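PDB 4EWG: beta-ketoacyl synthase from Burkholderia phymatum, which probably acts as a 3-oxoacyl-[acyl-carrier-protein] synthase, condensing acyl chains with two-carbon units delivered on acyl carrier protein. Local coordinates for residues D227-G232 against L367-P372; N303-S308 against S394-F399; A315-T320 against A373-D378; K334-H339 against W360-L365. All coordinates share one frame; numbering follows the deposited sequence.

The four interactions show how loops and short helices are tied to the central sheet and to one another in a thiolase fold. Interaction 2 lies about 12 Å, centre to centre, from interactions 3 and 4, and touches both. Glu316 of interaction 3 takes His305 N on OE2 and Gly306 N on OE1, each at 2.7 Å. From interaction 4, Lys334 NZ bonds His305 O, also at 2.7 Å. His305 and His339 meet edge to face, consistent with the paired histidines of the family's active site. Interaction 1 lies farther out, its centre about 23 Å from the centre of the chain, and meets interaction 2 at Ser308. Interactions 3 and 4 do not touch.

Interaction 1. Residues D227-G232 against L367-P372; sequences DAKRDG and LTEVDP
Asp227 grips the 367-372 loop through one carboxylate oxygen that takes two backbone amides. Thr368 N reaches OD1 of Asp227 at 2.8 Å, nearly in line with the C-O bond, while Glu369 N comes to Asp227 OD1 at 3.1 Å from the opposite face of the carboxylate plane. A third bond runs the other way, from Ala228 N to Glu369 O at 2.8 Å, within a single bridge between the backbones of Asp227 and Val370. Water joins in as well, donating to Asp227 OD2 and hydrogen-bonding Thr368 OG1.

Charge adds two links of unequal weight. Arg230 NH1 bonds Asp371 OD2 at 2.9 Å, in the guanidinium plane, and the same nitrogen bonds Asp227 O at 2.9 Å. Arg230 NE and NH2 bond Thr309 O and Asp310 O, which should restrict rotation of the guanidinium. At the solvent-exposed side, Lys229 NZ makes a longer salt bridge of 3.5 Å with Glu369 OE1.

Apolar contact is slight: Leu367 lays its CD1 against Asp227 CA at 3.5 Å.

Asp227 is held by its own loop too. Its CG stands anti to the backbone N (chi1 -169°), and OD2 accepts from Lys229 N and forms a salt bridge with Arg224 NE. The hydrogen bond from Lys229 N makes an Asx turn, superposed on the type I beta turn from Asp227 to Arg230.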
# COMPACT_ATOMS: atom_id res chain seq x y z
N ASP A 227 13.70 24.64 15.72
CA ASP A 227 13.80 25.70 16.71
C ASP A 227 14.18 25.14 18.10
O ASP A 227 13.75 24.05 18.50
CB ASP A 227 12.46 26.44 16.80
CG ASP A 227 12.55 27.72 17.61
OD1 ASP A 227 13.06 28.72 17.06
OD2 ASP A 227 12.13 27.70 18.78
N ALA A 228 14.96 25.91 18.83
CA ALA A 228 15.46 25.50 20.16
C ALA A 228 14.34 25.35 21.17
O ALA A 228 14.52 24.71 22.18
CB ALA A 228 16.46 26.51 20.69
N LYS A 229 13.20 25.99 20.91
CA LYS A 229 12.10 25.97 21.87
C LYS A 229 10.96 25.08 21.41
O LYS A 229 9.91 25.08 22.01
CB LYS A 229 11.59 27.42 22.14
CG LYS A 229 12.59 28.33 22.87
CD LYS A 229 13.25 27.62 24.04
CE LYS A 229 13.98 28.55 25.01
NZ LYS A 229 15.28 29.01 24.43
N ARG A 230 11.17 24.30 20.36
CA ARG A 230 10.08 23.45 19.83
C ARG A 230 9.76 22.38 20.88
O ARG A 230 10.63 22.04 21.67
CB ARG A 230 10.47 22.80 18.51
CG ARG A 230 11.54 21.73 18.62
CD ARG A 230 11.96 21.24 17.24
NE ARG A 230 12.91 20.14 17.28
CZ ARG A 230 14.21 20.25 17.57
NH1 ARG A 230 14.74 21.44 17.85
NH2 ARG A 230 14.99 19.17 17.57
N ASP A 231 8.53 21.88 20.88
CA ASP A 231 8.13 20.80 21.79
C ASP A 231 7.22 19.76 21.11
O ASP A 231 6.35 19.23 21.73
CB ASP A 231 7.39 21.38 23.00
CG ASP A 231 5.95 21.80 22.66
OD1 ASP A 231 5.72 22.46 21.61
OD2 ASP A 231 5.04 21.43 23.42
N GLY A 232 7.42 19.52 19.82
CA GLY A 232 6.64 18.51 19.11
C GLY A 232 5.89 19.02 17.91
O GLY A 232 5.92 20.20 17.59
N LEU A 367 10.52 29.89 13.64
CA LEU A 367 11.93 29.51 13.83
C LEU A 367 12.73 30.78 14.14
O LEU A 367 13.11 31.51 13.24
CB LEU A 367 12.48 28.81 12.57
CG LEU A 367 13.97 28.39 12.57
CD1 LEU A 367 14.33 27.46 13.74
CD2 LEU A 367 14.34 27.71 11.26
N THR A 368 12.98 31.02 15.43
CA THR A 368 13.65 32.25 15.87
C THR A 368 15.05 32.01 16.43
O THR A 368 15.90 32.88 16.33
CB THR A 368 12.79 32.98 16.90
OG1 THR A 368 12.51 32.09 18.00
CG2 THR A 368 11.46 33.43 16.25
N GLU A 369 15.29 30.83 17.01
CA GLU A 369 16.63 30.43 17.45
C GLU A 369 16.88 28.99 16.98
O GLU A 369 16.23 28.05 17.46
CB GLU A 369 16.74 30.48 18.97
CG GLU A 369 18.14 30.14 19.49
CD GLU A 369 18.22 29.93 21.01
OE1 GLU A 369 17.19 30.07 21.70
OE2 GLU A 369 19.32 29.65 21.51
N VAL A 370 17.81 28.81 16.05
CA VAL A 370 18.12 27.50 15.56
C VAL A 370 18.72 26.66 16.69
O VAL A 370 19.68 27.06 17.32
CB VAL A 370 19.09 27.53 14.38
CG1 VAL A 370 19.38 26.11 13.90
CG2 VAL A 370 18.50 28.36 13.25
N ASP A 371 18.11 25.51 16.92
CA ASP A 371 18.54 24.58 17.93
C ASP A 371 19.99 24.18 17.70
O ASP A 371 20.31 23.66 16.64
CB ASP A 371 17.64 23.33 17.84
CG ASP A 371 18.06 22.23 18.80
OD1 ASP A 371 18.91 22.46 19.65
OD2 ASP A 371 17.49 21.12 18.70
N PRO A 372 20.88 24.41 18.68
CA PRO A 372 22.28 24.04 18.45
C PRO A 372 22.50 22.53 18.30
O PRO A 372 23.55 22.11 17.84
CB PRO A 372 23.02 24.60 19.68
CG PRO A 372 21.97 24.85 20.71
CD PRO A 372 20.64 24.93 20.04
O HOH W 1 12.74 30.05 20.04

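Interaction 2. Residues N303-S308 against S394-F399; sequences NAHGTS and SNNFAF
His305 leans over the backbone of Asn396 and Phe397 just where two parallel neighbours in the central sheet of the thiolase fold part company. Asn303, the last residue of strand 299-303, pairs with Ser394, and Asn395 N donates to Asn303 O at 3.1 Å in an almost straight bond (174°). Beyond this point the 303-308 chain leaves the strand, and a side chain takes over the contact.

The imidazole is carried there by a first torsion that sets CG opposite the backbone N (chi1 -168°). One face of the ring then lies over the strand, with Phe397 N 3.5 Å above the ring plane and over its centre, and Asn396 C nearer the rim. His305 NE2 comes within 2.8 Å of Phe397 O, but the angle is too poor for a hydrogen bond. The side chain of Asn396 crosses the imidazole at about a right angle, and the rings of His305 and His339 meet edge to face, as expected for the pair of histidines in a ketosynthase active site of this family.

Asn303 and Ser394 project to the same face of the sheet and merely touch; the amide of Asn303 finds its polar partner in the Tyr301 hydroxyl, and that of Asn395 in Ser405. Phe397 takes a different rotamer, CG opposite its carbonyl carbon (chi1 -53°), and its ring packs on Met281 and Met285 of helix 278-291. From there it still grazes the histidine, Phe397 CD2 lying 3.9 Å from His305 CB.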
# COMPACT_ATOMS: atom_id res chain seq x y z
N ASN A 303 13.26 20.99 0.53
CA ASN A 303 12.03 21.06 1.34
C ASN A 303 12.08 19.96 2.38
O ASN A 303 11.86 18.79 2.08
CB ASN A 303 10.75 20.94 0.48
CG ASN A 303 9.47 21.31 1.25
OD1 ASN A 303 8.64 20.43 1.57
ND2 ASN A 303 9.30 22.61 1.55
N ALA A 304 12.40 20.36 3.60
CA ALA A 304 12.46 19.48 4.73
C ALA A 304 11.13 18.77 4.99
O ALA A 304 10.06 19.19 4.55
CB ALA A 304 12.89 20.26 5.99
N HIS A 305 11.24 17.66 5.70
CA HIS A 305 10.11 17.02 6.32
C HIS A 305 9.75 17.89 7.48
O HIS A 305 8.59 18.32 7.58
CB HIS A 305 10.51 15.61 6.75
CG HIS A 305 9.36 14.74 7.16
ND1 HIS A 305 8.28 14.57 6.39
CD2 HIS A 305 9.19 13.93 8.27
CE1 HIS A 305 7.43 13.72 7.01
NE2 HIS A 305 7.99 13.33 8.15
N GLY A 306 10.72 18.16 8.35
CA GLY A 306 10.60 19.24 9.34
C GLY A 306 9.37 19.19 10.22
O GLY A 306 8.59 20.13 10.26
N THR A 307 9.22 18.07 10.92
CA THR A 307 8.02 17.79 11.73
C THR A 307 7.95 18.56 13.04
O THR A 307 6.88 18.71 13.60
CB THR A 307 7.97 16.31 12.13
OG1 THR A 307 9.12 16.00 12.93
CG2 THR A 307 7.97 15.40 10.95
N SER A 308 9.11 19.04 13.53
CA SER A 308 9.23 19.77 14.80
C SER A 308 9.27 18.85 15.99
O SER A 308 9.09 19.31 17.10
CB SER A 308 8.10 20.82 15.01
OG SER A 308 8.40 21.70 16.09
N SER A 394 12.70 17.32 -2.30
CA SER A 394 11.72 17.28 -1.21
C SER A 394 11.83 15.93 -0.53
O SER A 394 11.70 14.88 -1.17
CB SER A 394 10.30 17.48 -1.70
OG SER A 394 9.39 17.47 -0.60
N ASN A 395 12.05 15.97 0.78
CA ASN A 395 12.30 14.77 1.59
C ASN A 395 11.20 14.50 2.59
O ASN A 395 10.47 15.40 3.01
CB ASN A 395 13.61 14.93 2.36
CG ASN A 395 14.82 14.90 1.46
OD1 ASN A 395 14.84 14.17 0.46
ND2 ASN A 395 15.86 15.70 1.82
N ASN A 396 11.03 13.23 2.93
CA ASN A 396 10.04 12.79 3.92
C ASN A 396 10.53 11.54 4.56
O ASN A 396 11.13 10.67 3.91
CB ASN A 396 8.67 12.51 3.27
CG ASN A 396 8.09 13.73 2.60
OD1 ASN A 396 7.44 14.60 3.26
ND2 ASN A 396 8.28 13.82 1.30
N PHE A 397 10.27 11.45 5.85
CA PHE A 397 10.78 10.34 6.67
C PHE A 397 9.66 9.92 7.55
O PHE A 397 9.12 10.76 8.24
CB PHE A 397 11.98 10.81 7.51
CG PHE A 397 13.04 11.45 6.70
CD1 PHE A 397 13.89 10.69 5.91
CD2 PHE A 397 13.19 12.81 6.69
CE1 PHE A 397 14.88 11.28 5.14
CE2 PHE A 397 14.18 13.41 5.92
CZ PHE A 397 15.01 12.65 5.15
N ALA A 398 9.39 8.63 7.60
CA ALA A 398 8.14 8.15 8.12
C ALA A 398 8.30 7.04 9.18
O ALA A 398 9.38 6.50 9.40
CB ALA A 398 7.30 7.64 6.96
N PHE A 399 7.19 6.72 9.81
CA PHE A 399 7.04 5.53 10.62
C PHE A 399 7.72 4.32 10.02
O PHE A 399 7.67 4.12 8.80
CB PHE A 399 5.57 5.17 10.72
CG PHE A 399 4.96 5.50 12.03
CD1 PHE A 399 5.09 4.65 13.09
CD2 PHE A 399 4.24 6.66 12.18
CE1 PHE A 399 4.53 4.97 14.31
CE2 PHE A 399 3.67 7.00 13.39
CZ PHE A 399 3.83 6.15 14.45

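Interaction 3. Residues A315-T320 against A373-D378; sequences AESQAT and ACAPLD
Ser317 turns its hydroxyl into the space between its own backbone N and carbonyl carbon (chi1 64°), and from there OG faces the 373-378 loop. Thr320, one turn further along the same side of the helix, adopts a different rotamer: OG1 is anti to the carbonyl carbon (chi1 -48°), and CG2, opposite the backbone N, faces Leu377. The helix, 310-324, is the connecting helix of a beta-alpha-beta crossover between the parallel strands 299-303 and 329-331, and the loop is the approach to the edge strand 378-379, which lies beside 329-331.

The polar link is a single bond. Ala375 N donates to Ser317 OG at 3.0 Å, and the hydroxyl in turn bonds Val314 O in the preceding turn of the helix. One side-chain oxygen thus ties a loop amide to a helix carbonyl. Cys374 lies against the same hydroxyl, with its CA 3.4 Å from Ser317 OG, and Ala375 brings its methyl onto the helix backbone, CB lying 3.6 Å from Ser317 O.

Leu377 closes the other end of the contact. Its side chain crosses that of Thr320 at about a right angle, and both also rest on Ile330 of strand 329-331, so the crossover helix, the loop and the sheet meet in one apolar patch. CD1 of Leu377 sits 3.8 Å from Thr320 CB, while the Thr320 hydroxyl is spent inside the helix: OG1 donates to Glu316 O at 2.7 Å, from above the carbonyl plane.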
# COMPACT_ATOMS: atom_id res chain seq x y z
N ALA A 315 18.00 14.49 13.59
CA ALA A 315 18.39 13.49 12.61
C ALA A 315 18.31 14.01 11.19
O ALA A 315 19.23 13.75 10.39
CB ALA A 315 17.50 12.27 12.71
N GLU A 316 17.21 14.70 10.85
CA GLU A 316 17.04 15.23 9.50
C GLU A 316 18.13 16.24 9.16
O GLU A 316 18.72 16.20 8.07
CB GLU A 316 15.64 15.86 9.29
CG GLU A 316 15.46 16.44 7.89
CD GLU A 316 14.04 16.90 7.56
OE1 GLU A 316 13.18 17.03 8.45
OE2 GLU A 316 13.77 17.10 6.36
N SER A 317 18.41 17.15 10.10
CA SER A 317 19.43 18.18 9.88
C SER A 317 20.78 17.56 9.61
O SER A 317 21.46 17.95 8.67
CB SER A 317 19.55 19.13 11.06
OG SER A 317 19.98 18.50 12.25
N GLN A 318 21.15 16.57 10.42
CA GLN A 318 22.45 15.90 10.26
C GLN A 318 22.50 15.21 8.92
O GLN A 318 23.49 15.30 8.22
CB GLN A 318 22.69 14.87 11.36
CG GLN A 318 22.75 15.42 12.77
CD GLN A 318 22.58 14.33 13.85
OE1 GLN A 318 21.96 13.30 13.60
NE2 GLN A 318 23.12 14.57 15.04
N ALA A 319 21.43 14.50 8.57
CA ALA A 319 21.35 13.78 7.29
C ALA A 319 21.52 14.75 6.12
O ALA A 319 22.21 14.44 5.14
CB ALA A 319 20.02 13.02 7.18
N THR A 320 20.88 15.91 6.21
CA THR A 320 20.94 16.90 5.16
C THR A 320 22.35 17.54 5.07
O THR A 320 22.89 17.69 3.99
CB THR A 320 19.89 17.99 5.36
OG1 THR A 320 18.60 17.39 5.64
CG2 THR A 320 19.81 18.90 4.14
N ALA A 373 21.55 21.70 18.73
CA ALA A 373 21.67 20.28 18.54
C ALA A 373 21.39 19.91 17.08
O ALA A 373 21.71 18.82 16.67
CB ALA A 373 20.73 19.52 19.51
N CYS A 374 20.81 20.82 16.30
CA CYS A 374 20.65 20.61 14.85
C CYS A 374 21.90 21.02 14.06
O CYS A 374 22.54 22.01 14.38
CB CYS A 374 19.44 21.38 14.32
SG CYS A 374 17.81 20.71 14.83
N ALA A 375 22.21 20.29 13.01
CA ALA A 375 23.35 20.59 12.16
C ALA A 375 23.15 21.96 11.46
O ALA A 375 22.04 22.30 11.05
CB ALA A 375 23.58 19.50 11.12
N PRO A 376 24.24 22.74 11.33
CA PRO A 376 24.20 23.98 10.56
C PRO A 376 23.79 23.75 9.12
O PRO A 376 24.41 22.95 8.41
CB PRO A 376 25.65 24.48 10.63
CG PRO A 376 26.11 23.98 11.94
CD PRO A 376 25.50 22.61 12.08
N LEU A 377 22.70 24.42 8.74
CA LEU A 377 22.20 24.45 7.37
C LEU A 377 21.80 25.89 7.12
O LEU A 377 21.84 26.70 8.03
CB LEU A 377 21.00 23.51 7.21
CG LEU A 377 21.34 22.01 7.24
CD1 LEU A 377 20.11 21.13 7.43
CD2 LEU A 377 22.10 21.60 5.97
N ASP A 378 21.42 26.22 5.91
CA ASP A 378 20.92 27.59 5.66
C ASP A 378 19.41 27.59 5.92
O ASP A 378 18.61 27.49 5.01
CB ASP A 378 21.30 28.07 4.26
CG ASP A 378 20.98 29.52 4.04
OD1 ASP A 378 20.62 30.21 5.02
OD2 ASP A 378 21.07 29.98 2.87

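Interaction 4. Residues K334-H339 against W360-L365; sequences KSYVGH and WYAPTL
Tyr336 and Ser335, neighbours on the short helix 334-337, both bond to the 362-365 chain. Both segments belong to the long beta-alpha-beta connection that leaves strand 329-331, runs through helix 344-358 and returns to strand 378-379 beside it, so the contact fastens the outgoing limb to the returning one.

The tight part rests on two hydrogen bonds and one methyl. Leu365 N donates to Ser335 OG at 2.9 Å, and that oxygen also bonds Ser332 O, so the hydroxyl is held from both limbs. Tyr336 OH donates to Pro363 O at 3.0 Å, tilted only 18° from the carbonyl plane. With CG opposite its own carbonyl carbon (chi1 -66°), the ring is sent out along the 362-365 chain, and Pro363 CD comes up to its hydroxyl at 3.3 Å. Leu365 CD1 sits just beyond the rim of the phenol, 3.3 Å from Tyr336 CE2 and 3.2 Å from Tyr336 OH.

Elsewhere the fit is looser, and both Leu365 and Pro363 are partly exposed. Ala362 CB adds a lighter touch to the ring, while Leu30 of helix 23-32 packs on Tyr336 from outside. The first torsion of Leu365, -122°, falls away from the usual staggered positions, and its other branch lies over one face: CD2 makes a CH-pi contact, 4.1 Å from the centroid of the Tyr336 ring.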
# COMPACT_ATOMS: atom_id res chain seq x y z
N LYS A 334 5.55 22.42 7.16
CA LYS A 334 4.77 21.94 8.33
C LYS A 334 4.67 23.02 9.39
O LYS A 334 3.80 22.96 10.25
CB LYS A 334 5.38 20.65 8.92
CG LYS A 334 5.44 19.47 7.94
CD LYS A 334 5.77 18.15 8.64
CE LYS A 334 5.69 16.96 7.70
NZ LYS A 334 6.56 16.98 6.50
N SER A 335 5.55 24.01 9.33
CA SER A 335 5.41 25.20 10.16
C SER A 335 4.13 25.99 9.89
O SER A 335 3.71 26.80 10.75
CB SER A 335 6.63 26.13 9.99
OG SER A 335 6.65 26.79 8.72
N TYR A 336 3.53 25.81 8.72
CA TYR A 336 2.27 26.48 8.35
C TYR A 336 1.07 25.60 8.50
O TYR A 336 0.09 25.99 9.14
CB TYR A 336 2.28 26.94 6.89
CG TYR A 336 3.28 27.98 6.59
CD1 TYR A 336 4.59 27.64 6.31
CD2 TYR A 336 2.93 29.33 6.57
CE1 TYR A 336 5.53 28.59 6.04
CE2 TYR A 336 3.87 30.30 6.28
CZ TYR A 336 5.18 29.90 6.02
OH TYR A 336 6.15 30.79 5.74
N VAL A 337 1.12 24.43 7.88
CA VAL A 337 -0.03 23.53 7.81
C VAL A 337 0.07 22.34 8.77
O VAL A 337 -0.80 21.46 8.77
CB VAL A 337 -0.28 23.01 6.37
CG1 VAL A 337 -0.55 24.19 5.46
CG2 VAL A 337 0.89 22.19 5.85
N GLY A 338 1.12 22.31 9.59
CA GLY A 338 1.34 21.17 10.46
C GLY A 338 1.84 19.95 9.69
O GLY A 338 2.24 20.06 8.50
N HIS A 339 1.82 18.80 10.35
CA HIS A 339 2.18 17.53 9.74
C HIS A 339 0.91 16.93 9.20
O HIS A 339 0.09 16.42 9.96
CB HIS A 339 2.81 16.62 10.78
CG HIS A 339 3.36 15.37 10.22
ND1 HIS A 339 3.01 14.91 9.01
CD2 HIS A 339 4.28 14.45 10.74
CE1 HIS A 339 3.66 13.76 8.78
NE2 HIS A 339 4.44 13.49 9.83
N TRP A 360 10.76 31.71 -5.24
CA TRP A 360 10.29 32.26 -3.96
C TRP A 360 10.07 31.15 -2.99
O TRP A 360 9.24 30.27 -3.20
CB TRP A 360 9.02 33.03 -4.22
CG TRP A 360 8.46 33.73 -3.04
CD1 TRP A 360 8.67 35.05 -2.65
CD2 TRP A 360 7.51 33.18 -2.08
NE1 TRP A 360 7.96 35.35 -1.52
CE2 TRP A 360 7.24 34.26 -1.12
CE3 TRP A 360 6.89 31.94 -1.90
CZ2 TRP A 360 6.38 34.08 -0.04
CZ3 TRP A 360 6.02 31.78 -0.81
CH2 TRP A 360 5.78 32.82 0.10
N TYR A 361 10.83 31.17 -1.90
CA TYR A 361 10.87 30.04 -0.98
C TYR A 361 10.49 30.48 0.43
O TYR A 361 11.20 31.26 1.08
CB TYR A 361 12.25 29.36 -1.02
CG TYR A 361 12.54 28.65 -2.34
CD1 TYR A 361 12.93 29.37 -3.46
CD2 TYR A 361 12.41 27.27 -2.46
CE1 TYR A 361 13.19 28.74 -4.67
CE2 TYR A 361 12.68 26.62 -3.67
CZ TYR A 361 13.06 27.36 -4.77
OH TYR A 361 13.33 26.75 -5.98
N ALA A 362 9.36 29.97 0.90
CA ALA A 362 8.81 30.35 2.20
C ALA A 362 9.77 30.00 3.35
O ALA A 362 10.45 28.97 3.33
CB ALA A 362 7.44 29.69 2.42
N PRO A 363 9.81 30.84 4.36
CA PRO A 363 10.64 30.52 5.50
C PRO A 363 9.93 29.52 6.39
O PRO A 363 8.70 29.38 6.31
CB PRO A 363 10.72 31.86 6.22
CG PRO A 363 9.39 32.47 6.00
CD PRO A 363 8.99 32.04 4.61
N THR A 364 10.67 28.85 7.25
CA THR A 364 10.03 28.10 8.35
C THR A 364 9.47 29.10 9.37
O THR A 364 10.21 29.87 9.98
CB THR A 364 11.01 27.12 9.03
OG1 THR A 364 11.49 26.20 8.06
CG2 THR A 364 10.33 26.35 10.15
N LEU A 365 8.15 29.08 9.52
CA LEU A 365 7.43 29.89 10.51
C LEU A 365 7.82 29.47 11.92
O LEU A 365 8.13 28.29 12.16
CB LEU A 365 5.92 29.70 10.34
CG LEU A 365 5.06 30.92 10.09
CD1 LEU A 365 5.47 31.65 8.79
CD2 LEU A 365 3.60 30.52 10.05